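PDB 3LNV: saframycin Mx1 synthetase B from Legionella pneumophila subsp. pneumophila, which is a fatty acid AMP ligase, a member of the ANL superfamily of AMP-binding enzymes. Local coordinates for residues E208-S213 and Q236-S241. Residues are numbered along the deposited sequence; the frame is centred on the assembly and turned at random.
Sequences ETIIFS and QAIMMS
Phe212 and Ile238 pack against each other across the two parallel strands of a beta-alpha-beta unit, in which helix 220-233 links strand 210-213 to strand 236-239. Their side chains cross at about a right angle, with CD1 of Phe212 3.7 Å from CG2 of Ile238. The ring gets there because CG of Phe212 stands anti to the backbone N (chi1 -177°), and its far end runs on to Met240, where CZ of Phe212 lies 3.9 Å from CG of Met240; the selenomethionine chain is extended beyond CG and sets its CE beside CE2 of the same ring. On the same face, CG2 of Ile210 meets CD1 of Ile238 at 3.9 Å, and Ile210 lies side by side with Gln236, pointing the same way, its CD1 3.3 Å from OE1 of Gln236. Helix 250-259 covers this side through Tyr259 and His255, the latter meeting the Phe212 ring.

Ile211, Ser213, Ala237 and Met239 occupy the opposite face, which packs on helix 220-233; the side chain of Ile211 also lies about 5 Å from the bound 1ZZ. Here CB of Ser213 sits 4.1 Å from CG of Met239.

The strand directions differ by 21°, and N and O of Ile211 bond to two different residues, Gln236 O (171° at the hydrogen) and Ile238 N, as parallel pairing requires; Ser213 repeats this with Ile238 O and Met240 N. At the N-terminal end, a water replaces a direct bond, donating to Thr209 O at 2.7 Å and accepting from Gln236 N at 2.8 Å.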
ATOM      1  N   GLU A 208       2.618  22.042  11.604  1.00 19.65           N
ATOM      2  CA  GLU A 208       3.625  22.296  10.583  1.00 20.94           C
ATOM      3  C   GLU A 208       3.984  21.052   9.773  1.00 22.24           C
ATOM      4  O   GLU A 208       4.835  21.098   8.884  1.00 20.34           O
ATOM      5  CB  GLU A 208       4.893  22.905  11.211  1.00 25.34           C
ATOM      6  CG  GLU A 208       4.647  24.213  12.003  1.00 26.67           C
ATOM      7  CD  GLU A 208       3.795  25.232  11.257  1.00 31.30           C
ATOM      8  OE1 GLU A 208       4.022  25.443  10.040  1.00 34.24           O
ATOM      9  OE2 GLU A 208       2.897  25.834  11.894  1.00 35.73           O
ATOM     10  N   THR A 209       3.339  19.940  10.086  1.00 19.34           N
ATOM     11  CA  THR A 209       3.617  18.701   9.377  1.00 20.26           C
ATOM     12  C   THR A 209       3.418  18.833   7.871  1.00 18.10           C
ATOM     13  O   THR A 209       2.437  19.413   7.414  1.00 17.72           O
ATOM     14  CB  THR A 209       2.743  17.575   9.924  1.00 17.90           C
ATOM     15  OG1 THR A 209       3.150  17.286  11.272  1.00 18.06           O
ATOM     16  CG2 THR A 209       2.905  16.327   9.070  1.00 16.64           C
ATOM     17  N   ILE A 210       4.352  18.287   7.099  1.00 18.21           N
ATOM     18  CA  ILE A 210       4.196  18.200   5.642  1.00 17.67           C
ATOM     19  C   ILE A 210       4.394  16.763   5.190  1.00 19.01           C
ATOM     20  O   ILE A 210       5.496  16.219   5.323  1.00 16.80           O
ATOM     21  CB  ILE A 210       5.222  19.080   4.901  1.00 18.65           C
ATOM     22  CG1 ILE A 210       5.026  20.540   5.265  1.00 20.47           C
ATOM     23  CG2 ILE A 210       5.098  18.916   3.375  1.00 19.92           C
ATOM     24  CD1 ILE A 210       3.687  21.029   4.927  1.00 26.81           C
ATOM     25  N   ILE A 211       3.342  16.135   4.666  1.00 18.38           N
ATOM     26  CA  ILE A 211       3.451  14.738   4.269  1.00 15.81           C
ATOM     27  C   ILE A 211       3.703  14.675   2.781  1.00 17.98           C
ATOM     28  O   ILE A 211       2.948  15.272   1.991  1.00 17.06           O
ATOM     29  CB  ILE A 211       2.188  13.958   4.591  1.00 15.14           C
ATOM     30  CG1 ILE A 211       1.970  13.883   6.105  1.00 19.69           C
ATOM     31  CG2 ILE A 211       2.260  12.502   4.000  1.00 16.78           C
ATOM     32  CD1 ILE A 211       0.620  13.196   6.482  1.00 17.30           C
ATOM     33  N   PHE A 212       4.782  14.009   2.383  1.00 14.24           N
ATOM     34  CA  PHE A 212       4.972  13.759   0.955  1.00 16.16           C
ATOM     35  C   PHE A 212       4.705  12.285   0.619  1.00 16.10           C
ATOM     36  O   PHE A 212       5.056  11.376   1.394  1.00 15.64           O
ATOM     37  CB  PHE A 212       6.373  14.157   0.448  1.00 15.72           C
ATOM     38  CG  PHE A 212       6.537  13.959  -1.041  1.00 16.55           C
ATOM     39  CD1 PHE A 212       6.324  15.026  -1.921  1.00 16.70           C
ATOM     40  CD2 PHE A 212       6.849  12.702  -1.565  1.00 14.99           C
ATOM     41  CE1 PHE A 212       6.449  14.859  -3.295  1.00 17.99           C
ATOM     42  CE2 PHE A 212       6.985  12.523  -2.948  1.00 16.92           C
ATOM     43  CZ  PHE A 212       6.775  13.604  -3.813  1.00 19.27           C
ATOM     44  N   SER A 213       4.106  12.038  -0.535  1.00 14.06           N
ATOM     45  CA  SER A 213       3.783  10.656  -0.899  1.00 15.62           C
ATOM     46  C   SER A 213       3.747  10.379  -2.390  1.00 16.77           C
ATOM     47  O   SER A 213       3.160  11.146  -3.142  1.00 17.17           O
ATOM     48  CB  SER A 213       2.457  10.245  -0.270  1.00 15.10           C
ATOM     49  OG  SER A 213       2.050   8.950  -0.696  1.00 16.14           O
ATOM     50  N   GLN A 236      -0.575  19.789   5.294  1.00 15.18           N
ATOM     51  CA  GLN A 236      -0.404  19.654   3.848  1.00 17.24           C
ATOM     52  C   GLN A 236       0.001  18.273   3.371  1.00 19.53           C
ATOM     53  O   GLN A 236       0.828  17.600   4.000  1.00 15.94           O
ATOM     54  CB  GLN A 236       0.667  20.609   3.377  1.00 18.83           C
ATOM     55  CG  GLN A 236       0.173  21.939   2.950  1.00 22.77           C
ATOM     56  CD  GLN A 236       1.301  22.711   2.347  1.00 28.24           C
ATOM     57  OE1 GLN A 236       2.119  23.286   3.065  1.00 29.96           O
ATOM     58  NE2 GLN A 236       1.392  22.689   1.026  1.00 23.69           N
ATOM     59  N   ALA A 237      -0.563  17.870   2.232  1.00 16.55           N
ATOM     60  CA  ALA A 237      -0.108  16.671   1.569  1.00 17.81           C
ATOM     61  C   ALA A 237       0.456  17.098   0.243  1.00 18.39           C
ATOM     62  O   ALA A 237      -0.128  17.941  -0.442  1.00 18.35           O
ATOM     63  CB  ALA A 237      -1.253  15.672   1.367  1.00 16.38           C
ATOM     64  N   ILE A 238       1.586  16.508  -0.119  1.00 17.28           N
ATOM     65  CA  ILE A 238       2.217  16.770  -1.395  1.00 16.29           C
ATOM     66  C   ILE A 238       2.497  15.419  -2.014  1.00 18.19           C
ATOM     67  O   ILE A 238       3.013  14.525  -1.345  1.00 17.85           O
ATOM     68  CB  ILE A 238       3.520  17.590  -1.213  1.00 16.83           C
ATOM     69  CG1 ILE A 238       3.218  18.870  -0.429  1.00 19.60           C
ATOM     70  CG2 ILE A 238       4.158  17.899  -2.584  1.00 19.60           C
ATOM     71  CD1 ILE A 238       4.381  19.858  -0.324  1.00 24.38           C
HETATM   72  N   MSE A 239       2.137  15.249  -3.281  1.00 16.60           N
HETATM   73  CA  MSE A 239       2.134  13.926  -3.883  1.00 16.47           C
HETATM   74  C   MSE A 239       2.548  13.931  -5.352  1.00 20.12           C
HETATM   75  O   MSE A 239       2.481  14.964  -6.027  1.00 19.64           O
HETATM   76  CB  MSE A 239       0.733  13.329  -3.793  1.00 19.15           C
HETATM   77  CG  MSE A 239       0.288  12.947  -2.402  1.00 21.15           C
HETATM   78 SE   MSE A 239      -1.669  13.142  -2.259  1.00 45.70          SE
HETATM   79  CE  MSE A 239      -1.666  15.087  -2.505  1.00 16.70           C
HETATM   80  N   MSE A 240       2.986  12.761  -5.808  1.00 18.37           N
HETATM   81  CA  MSE A 240       3.192  12.442  -7.223  1.00 20.19           C
HETATM   82  C   MSE A 240       2.720  11.004  -7.451  1.00 18.29           C
HETATM   83  O   MSE A 240       2.324  10.317  -6.508  1.00 17.36           O
HETATM   84  CB  MSE A 240       4.661  12.544  -7.606  1.00 19.91           C
HETATM   85  CG  MSE A 240       5.541  11.502  -6.920  1.00 18.05           C
HETATM   86 SE   MSE A 240       7.400  11.743  -7.490  1.00 36.83          SE
HETATM   87  CE  MSE A 240       8.220  10.441  -6.306  1.00 20.20           C
ATOM     88  N   SER A 241       2.768  10.544  -8.696  1.00 19.70           N
ATOM     89  CA  SER A 241       2.270   9.220  -9.019  1.00 19.50           C
ATOM     90  C   SER A 241       3.331   8.165  -8.729  1.00 21.35           C
ATOM     91  O   SER A 241       4.534   8.438  -8.814  1.00 22.53           O
ATOM     92  CB  SER A 241       1.864   9.140 -10.494  1.00 22.56           C
ATOM     93  OG  SER A 241       3.019   9.137 -11.315  1.00 25.60           O
TER
HETATM   94  O   HOH W   1       1.084  21.607   6.699  1.00 24.99           O